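Local coordinates for protein putative hexose oxidase (Nonomuraea sp. ATCC 39727, PDB 5AWV) that binds the glycopeptide antibiotic teicoplanin and probably oxidises one of its sugars, using a covalently attached FAD cofactor, at residues Ile106-Leu111 against Val223-Trp228; Phe123-Gly128 against Ser132-Lys137. One frame throughout, in Å; residues are numbered along the deposited sequence.

Contact 1. Residues Ile106-Leu111 against Val223-Trp228; sequences IDMSLL and VVTKYW. With FAD (flavin-adenine dinucleotide), chain M.
Met108 meets Val223 and Val224 through its methyl group. Ile106 lies near the end of strand 104-107 and packs on Val74 of helix 67-80, which Val223 also touches. Asp107 organises the turn that follows. Its OD1 accepts Ser109 N at 2.9 Å, an Asx turn, and Ser109 OG at 2.6 Å on the syn side. OD2 makes a salt bridge with Arg48. Met108 starts a type I turn that ends at Leu111. Its CG is anti to the carbonyl carbon (chi1 -50°), and the chain bends again at chi2 and chi3. The methyl CE thereby lies 3.5 Å from Val223 CG1 and also 3.5 Å from Val224 O. Leu111 N closes the turn on Met108 O at 2.8 Å.

The adenine of FAD lies at this junction. Val224 N donates to FAD N1A at 2.9 Å, and FAD N6A donates to Val224 O at 2.8 Å in a nearly straight bond of 174°. Met108 CE is 4.0 Å from FAD N6A. One backbone residue thus reads both the acceptor and the donor on the Watson-Crick edge of adenine. The chemistry is divided: the backbone of Val224 recognises the base by polar bonds, while Met108 CE and Val223 CG1 lie to one side of the adenine plane, near its N6A and N1A end, and give that side an apolar lining.

Contact 2. Residues Phe123-Gly128 against Ser132-Lys137; sequences FLIEPG and SEVYEK
Ile125 and Val134 meet through their methyl groups, with the two side chains crossing at about a right angle. Ile125 CG2 lies 3.7 Å from Val134 CG2. A second, looser approach brings Ile125 CD1 to 4.1 Å from Val134 CG1. The torsions spread these branches: Ile125 holds CG2 anti to the backbone N, whereas CG1, which carries CD1, is anti to the carbonyl carbon (chi1 -55°). Both branches of the isoleucine therefore engage the valine. The CA atoms of Ile125 and Val134 are 7.7 Å apart.

The other link is polar and runs through water. The water donates to Gly128 O at 3.0 Å and to Glu133 OE1 at 2.6 Å. The same OE1 accepts the backbone N of Thr130, which ties the carboxylate to the start of its own helix. The exposed Glu133 thus bridges the helix to the end of 123-128, while the apolar pair is buried.

Val156 of helix 156-161 packs on both Ile125 and Val134. Strand 122-125 lies between strands 114-117 and 223-229 in the antiparallel sheet, and helix 131-142 follows it after a short connection. The ring of Phe123 also meets Trp142, at the end of this helix, edge to face.

Overall arrangement
The centres of contacts 1 and 2 are 11 Å apart. Along the chain contact 2 is nested between the two segments of contact 1. Strands 122-125 and 223-229 are neighbours in one five-stranded antiparallel sheet, and Tyr227 O lies 2.8 Å from Ile125 N, a probable hydrogen bond. A second probable hydrogen bond joins Gly128 N to Leu111 O at 2.9 Å. Contact 1 also joins this sheet to the mixed sheet that holds strand 104-107. Both border the adenine end of the FAD site: Val224 binds the base, and Pro127, within 123-128, touches the cofactor. Both contacts also touch the second subunit.

Contact 1. Residues Ile106-Leu111 against Val223-Trp228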
loop_
_atom_site.group_PDB
_atom_site.type_symbol
_atom_site.label_atom_id
_atom_site.label_comp_id
_atom_site.label_asym_id
_atom_site.label_seq_id
_atom_site.Cartn_x
_atom_site.Cartn_y
_atom_site.Cartn_z
ATOM N N ILE A 106 9.967 3.817 14.033
ATOM C CA ILE A 106 9.592 2.516 14.477
ATOM C C ILE A 106 9.394 1.626 13.208
ATOM O O ILE A 106 8.437 1.802 12.447
ATOM C CB ILE A 106 8.349 2.530 15.360
ATOM C CG1 ILE A 106 8.644 3.428 16.596
ATOM C CG2 ILE A 106 7.983 1.128 15.771
ATOM C CD1 ILE A 106 7.452 3.636 17.516
ATOM N N ASP A 107 10.281 0.649 13.068
ATOM C CA ASP A 107 10.366 -0.173 11.886
ATOM C C ASP A 107 9.713 -1.511 12.189
ATOM O O ASP A 107 10.097 -2.189 13.136
ATOM C CB ASP A 107 11.821 -0.330 11.447
ATOM C CG ASP A 107 11.951 -1.082 10.100
ATOM O OD1 ASP A 107 11.341 -2.179 9.974
ATOM O OD2 ASP A 107 12.598 -0.524 9.186
ATOM N N MET A 108 8.709 -1.882 11.399
ATOM C CA MET A 108 7.890 -3.070 11.652
ATOM C C MET A 108 8.321 -4.357 10.975
ATOM O O MET A 108 7.556 -5.372 11.014
ATOM C CB MET A 108 6.453 -2.802 11.283
ATOM C CG MET A 108 5.851 -1.504 11.867
ATOM S SD MET A 108 5.752 -1.367 13.667
ATOM C CE MET A 108 4.153 -2.030 13.860
ATOM N N SER A 109 9.518 -4.351 10.438
ATOM C CA SER A 109 10.103 -5.450 9.639
ATOM C C SER A 109 9.982 -6.831 10.310
ATOM O O SER A 109 9.782 -7.864 9.612
ATOM C CB SER A 109 11.593 -5.236 9.424
ATOM O OG SER A 109 11.951 -4.216 8.542
ATOM N N LEU A 110 10.137 -6.872 11.633
ATOM C CA LEU A 110 10.032 -8.144 12.359
ATOM C C LEU A 110 8.607 -8.636 12.552
ATOM O O LEU A 110 8.441 -9.807 12.898
ATOM C CB LEU A 110 10.779 -8.057 13.697
ATOM C CG LEU A 110 12.279 -7.770 13.682
ATOM C CD1 LEU A 110 12.791 -7.617 15.089
ATOM C CD2 LEU A 110 13.085 -8.869 13.023
ATOM N N LEU A 111 7.571 -7.800 12.331
ATOM C CA LEU A 111 6.180 -8.234 12.554
ATOM C C LEU A 111 5.520 -8.793 11.357
ATOM O O LEU A 111 4.840 -8.053 10.648
ATOM C CB LEU A 111 5.328 -7.061 13.056
ATOM C CG LEU A 111 5.643 -6.569 14.483
ATOM C CD1 LEU A 111 5.009 -5.219 14.847
ATOM C CD2 LEU A 111 5.266 -7.596 15.564
ATOM N N VAL A 223 -0.109 3.303 16.073
ATOM C CA VAL A 223 0.627 2.258 15.364
ATOM C C VAL A 223 -0.262 1.028 15.241
ATOM O O VAL A 223 -0.577 0.405 16.226
ATOM C CB VAL A 223 1.879 1.903 16.093
ATOM C CG1 VAL A 223 2.725 0.884 15.277
ATOM C CG2 VAL A 223 2.639 3.152 16.419
ATOM N N VAL A 224 -0.638 0.651 14.021
ATOM C CA VAL A 224 -1.345 -0.591 13.839
ATOM C C VAL A 224 -0.336 -1.689 14.030
ATOM O O VAL A 224 0.674 -1.709 13.329
ATOM C CB VAL A 224 -1.927 -0.730 12.428
ATOM C CG1 VAL A 224 -2.603 -2.112 12.249
ATOM C CG2 VAL A 224 -2.882 0.393 12.168
ATOM N N THR A 225 -0.637 -2.646 14.922
ATOM C CA THR A 225 0.232 -3.791 15.147
ATOM C C THR A 225 -0.337 -5.085 14.633
ATOM O O THR A 225 0.436 -6.033 14.449
ATOM C CB THR A 225 0.522 -3.934 16.692
ATOM O OG1 THR A 225 -0.714 -4.028 17.387
ATOM C CG2 THR A 225 1.211 -2.723 17.155
ATOM N N LYS A 226 -1.650 -5.150 14.399
ATOM C CA LYS A 226 -2.316 -6.281 13.760
ATOM C C LYS A 226 -3.556 -5.802 12.948
ATOM O O LYS A 226 -4.311 -4.898 13.401
ATOM C CB LYS A 226 -2.873 -7.352 14.767
ATOM C CG LYS A 226 -1.850 -7.804 15.842
ATOM C CD LYS A 226 -2.419 -8.922 16.702
ATOM C CE LYS A 226 -1.461 -9.605 17.688
ATOM N NZ LYS A 226 -0.428 -8.689 18.207
ATOM N N TYR A 227 -3.799 -6.473 11.827
ATOM C CA TYR A 227 -5.060 -6.370 11.067
ATOM C C TYR A 227 -5.703 -7.732 11.048
ATOM O O TYR A 227 -4.985 -8.715 10.889
ATOM C CB TYR A 227 -4.794 -5.989 9.617
ATOM C CG TYR A 227 -4.263 -4.610 9.336
ATOM C CD1 TYR A 227 -5.112 -3.501 9.298
ATOM C CD2 TYR A 227 -2.936 -4.400 9.029
ATOM C CE1 TYR A 227 -4.629 -2.212 9.015
ATOM C CE2 TYR A 227 -2.458 -3.110 8.678
ATOM C CZ TYR A 227 -3.321 -2.022 8.687
ATOM O OH TYR A 227 -2.872 -0.717 8.322
ATOM N N TRP A 228 -7.023 -7.792 11.223
ATOM C CA TRP A 228 -7.776 -9.007 11.011
ATOM C C TRP A 228 -8.731 -8.831 9.873
ATOM O O TRP A 228 -9.534 -7.870 9.852
ATOM C CB TRP A 228 -8.586 -9.435 12.248
ATOM C CG TRP A 228 -7.759 -9.990 13.366
ATOM C CD1 TRP A 228 -7.422 -11.298 13.584
ATOM C CD2 TRP A 228 -7.240 -9.272 14.481
ATOM N NE1 TRP A 228 -6.714 -11.415 14.761
ATOM C CE2 TRP A 228 -6.599 -10.193 15.326
ATOM C CE3 TRP A 228 -7.246 -7.930 14.838
ATOM C CZ2 TRP A 228 -5.962 -9.808 16.544
ATOM C CZ3 TRP A 228 -6.667 -7.552 16.043
ATOM C CH2 TRP A 228 -6.044 -8.498 16.893
HETATM P PA FAD M . 5.303 3.097 4.549
HETATM O O1A FAD M . 6.116 4.115 3.776
HETATM O O2A FAD M . 5.947 2.136 5.437
HETATM O O5B FAD M . 4.132 3.817 5.333
HETATM C C5B FAD M . 3.221 4.788 4.713
HETATM C C4B FAD M . 2.579 5.630 5.770
HETATM O O4B FAD M . 1.785 4.877 6.693
HETATM C C3B FAD M . 3.530 6.462 6.645
HETATM O O3B FAD M . 2.956 7.697 7.138
HETATM C C2B FAD M . 3.756 5.474 7.748
HETATM O O2B FAD M . 4.253 6.116 8.875
HETATM C C1B FAD M . 2.412 4.856 7.946
HETATM N N9A FAD M . 2.516 3.531 8.512
HETATM C C8A FAD M . 3.210 2.463 8.099
HETATM N N7A FAD M . 2.974 1.378 8.868
HETATM C C5A FAD M . 2.091 1.735 9.791
HETATM C C6A FAD M . 1.471 1.081 10.962
HETATM N N6A FAD M . 1.790 -0.185 11.214
HETATM N N1A FAD M . 0.580 1.820 11.689
HETATM C C2A FAD M . 0.314 3.126 11.394
HETATM N N3A FAD M . 0.877 3.811 10.361
HETATM C C4A FAD M . 1.792 3.154 9.592
HETATM N N1 FAD M . -1.574 1.321 -3.654
HETATM C C2 FAD M . -2.701 0.692 -4.105
HETATM O O2 FAD M . -3.766 0.816 -3.459
HETATM N N3 FAD M . -2.704 -0.083 -5.201
HETATM C C4 FAD M . -1.568 -0.400 -5.856
HETATM O O4 FAD M . -1.578 -1.159 -6.850
HETATM C C4X FAD M . -0.307 0.207 -5.410
HETATM N N5 FAD M . 0.901 -0.055 -6.023
HETATM C C5X FAD M . 2.090 0.430 -5.550
HETATM C C6 FAD M . 3.285 0.050 -6.197
HETATM C C7 FAD M . 4.457 0.682 -5.703
HETATM C C7M FAD M . 5.808 0.351 -6.387
HETATM C C8 FAD M . 4.465 1.618 -4.509
HETATM C C8M FAD M . 5.752 2.049 -3.848
HETATM C C9 FAD M . 3.232 1.892 -3.877
HETATM C C9A FAD M . 2.070 1.368 -4.363
HETATM N N10 FAD M . 0.805 1.640 -3.775
HETATM C C10 FAD M . -0.372 1.070 -4.234
HETATM C "C1'" FAD M . 0.693 2.594 -2.624
HETATM C "C2'" FAD M . 0.689 1.920 -1.304
HETATM O "O2'" FAD M . -0.623 1.425 -1.116
HETATM C "C3'" FAD M . 0.950 3.013 -0.336
HETATM O "O3'" FAD M . 2.215 3.561 -0.711
HETATM C "C4'" FAD M . 1.001 2.451 1.112
HETATM O "O4'" FAD M . 0.761 3.553 1.992
HETATM C "C5'" FAD M . 2.380 1.899 1.368
HETATM O "O5'" FAD M . 2.430 1.255 2.655
HETATM P P FAD M . 3.827 0.860 3.253
HETATM O O1P FAD M . 3.645 0.146 4.502
HETATM O O2P FAD M . 4.714 0.160 2.261
HETATM O O3P FAD M . 4.481 2.317 3.372
#

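Contact 2. Residues Phe123-Gly128 against Ser132-Lys137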
loop_
_atom_site.group_PDB
_atom_site.type_symbol
_atom_site.label_atom_id
_atom_site.label_comp_id
_atom_site.label_asym_id
_atom_site.label_seq_id
_atom_site.Cartn_x
_atom_site.Cartn_y
_atom_site.Cartn_z
ATOM N N PHE A 123 -8.471 -13.867 9.515
ATOM C CA PHE A 123 -7.034 -13.883 9.268
ATOM C C PHE A 123 -6.310 -12.735 9.863
ATOM O O PHE A 123 -6.616 -11.592 9.606
ATOM C CB PHE A 123 -6.785 -13.923 7.771
ATOM C CG PHE A 123 -7.162 -15.194 7.159
ATOM C CD1 PHE A 123 -6.300 -16.260 7.176
ATOM C CD2 PHE A 123 -8.384 -15.355 6.592
ATOM C CE1 PHE A 123 -6.642 -17.435 6.581
ATOM C CE2 PHE A 123 -8.718 -16.514 6.038
ATOM C CZ PHE A 123 -7.866 -17.567 5.999
ATOM N N LEU A 124 -5.361 -13.027 10.710
ATOM C CA LEU A 124 -4.459 -12.079 11.323
ATOM C C LEU A 124 -3.315 -11.856 10.301
ATOM O O LEU A 124 -2.647 -12.860 9.826
ATOM C CB LEU A 124 -3.874 -12.713 12.596
ATOM C CG LEU A 124 -3.096 -11.844 13.576
ATOM C CD1 LEU A 124 -2.601 -12.539 14.840
ATOM C CD2 LEU A 124 -1.872 -11.278 13.013
ATOM N N ILE A 125 -3.085 -10.595 9.948
ATOM C CA ILE A 125 -1.958 -10.180 9.060
ATOM C C ILE A 125 -1.286 -9.040 9.736
ATOM O O ILE A 125 -1.882 -7.956 10.011
ATOM C CB ILE A 125 -2.453 -9.772 7.683
ATOM C CG1 ILE A 125 -3.297 -10.915 7.084
ATOM C CG2 ILE A 125 -1.310 -9.516 6.726
ATOM C CD1 ILE A 125 -3.846 -10.628 5.727
ATOM N N GLU A 126 -0.017 -9.250 10.040
ATOM C CA GLU A 126 0.808 -8.238 10.667
ATOM C C GLU A 126 1.385 -7.246 9.661
ATOM O O GLU A 126 1.523 -7.609 8.502
ATOM C CB GLU A 126 1.911 -8.891 11.544
ATOM C CG GLU A 126 1.337 -9.344 12.855
ATOM C CD GLU A 126 2.339 -9.950 13.811
ATOM O OE1 GLU A 126 3.415 -10.367 13.385
ATOM O OE2 GLU A 126 2.000 -10.026 15.013
ATOM N N PRO A 127 1.594 -5.974 10.091
ATOM C CA PRO A 127 1.980 -4.815 9.257
ATOM C C PRO A 127 3.344 -4.897 8.583
ATOM O O PRO A 127 3.509 -4.313 7.547
ATOM C CB PRO A 127 1.952 -3.616 10.203
ATOM C CG PRO A 127 2.099 -4.252 11.569
ATOM C CD PRO A 127 1.494 -5.593 11.532
ATOM N N GLY A 128 4.255 -5.680 9.066
ATOM C CA GLY A 128 5.537 -5.794 8.409
ATOM C C GLY A 128 5.597 -6.727 7.221
ATOM O O GLY A 128 6.619 -6.745 6.491
ATOM N N SER A 132 3.362 -9.357 -1.466
ATOM C CA SER A 132 3.813 -10.603 -2.039
ATOM C C SER A 132 3.763 -11.772 -1.026
ATOM O O SER A 132 3.265 -12.883 -1.331
ATOM C CB SER A 132 5.231 -10.389 -2.601
ATOM O OG SER A 132 5.698 -11.613 -3.056
ATOM N N GLU A 133 4.240 -11.517 0.202
ATOM C CA GLU A 133 4.200 -12.563 1.239
ATOM C C GLU A 133 2.782 -12.929 1.588
ATOM O O GLU A 133 2.471 -14.081 1.773
ATOM C CB GLU A 133 4.958 -12.124 2.497
ATOM C CG GLU A 133 6.466 -11.989 2.289
ATOM C CD GLU A 133 7.198 -11.174 3.420
ATOM O OE1 GLU A 133 6.699 -10.195 4.009
ATOM O OE2 GLU A 133 8.335 -11.523 3.742
ATOM N N VAL A 134 1.901 -11.932 1.694
ATOM C CA VAL A 134 0.552 -12.168 2.023
ATOM C C VAL A 134 -0.107 -12.999 0.951
ATOM O O VAL A 134 -0.850 -13.945 1.262
ATOM C CB VAL A 134 -0.251 -10.843 2.185
ATOM C CG1 VAL A 134 -1.752 -11.078 2.276
ATOM C CG2 VAL A 134 0.224 -9.999 3.386
ATOM N N TYR A 135 0.030 -12.603 -0.293
ATOM C CA TYR A 135 -0.661 -13.335 -1.340
ATOM C C TYR A 135 -0.248 -14.803 -1.415
ATOM O O TYR A 135 -1.078 -15.676 -1.568
ATOM C CB TYR A 135 -0.460 -12.677 -2.693
ATOM C CG TYR A 135 -0.987 -11.259 -2.860
ATOM C CD1 TYR A 135 -2.203 -10.872 -2.298
ATOM C CD2 TYR A 135 -0.303 -10.336 -3.643
ATOM C CE1 TYR A 135 -2.691 -9.597 -2.437
ATOM C CE2 TYR A 135 -0.822 -9.061 -3.835
ATOM C CZ TYR A 135 -1.995 -8.695 -3.216
ATOM O OH TYR A 135 -2.506 -7.429 -3.296
ATOM N N GLU A 136 1.031 -15.051 -1.360
ATOM C CA GLU A 136 1.542 -16.380 -1.420
ATOM C C GLU A 136 1.031 -17.261 -0.262
ATOM O O GLU A 136 0.634 -18.381 -0.503
ATOM C CB GLU A 136 3.074 -16.268 -1.467
ATOM C CG GLU A 136 3.778 -17.403 -2.088
ATOM C CD GLU A 136 3.473 -17.489 -3.620
ATOM O OE1 GLU A 136 2.726 -18.446 -3.900
ATOM O OE2 GLU A 136 3.904 -16.586 -4.437
ATOM N N LYS A 137 1.159 -16.783 0.987
ATOM C CA LYS A 137 0.721 -17.552 2.102
ATOM C C LYS A 137 -0.772 -17.774 2.189
ATOM O O LYS A 137 -1.235 -18.847 2.567
ATOM C CB LYS A 137 1.181 -16.857 3.365
ATOM C CG LYS A 137 0.825 -17.515 4.671
ATOM C CD LYS A 137 1.546 -18.800 5.000
ATOM C CE LYS A 137 1.135 -19.324 6.424
ATOM N NZ LYS A 137 1.948 -18.654 7.489
HETATM O O HOH W 1 8.472 -8.586 5.104
#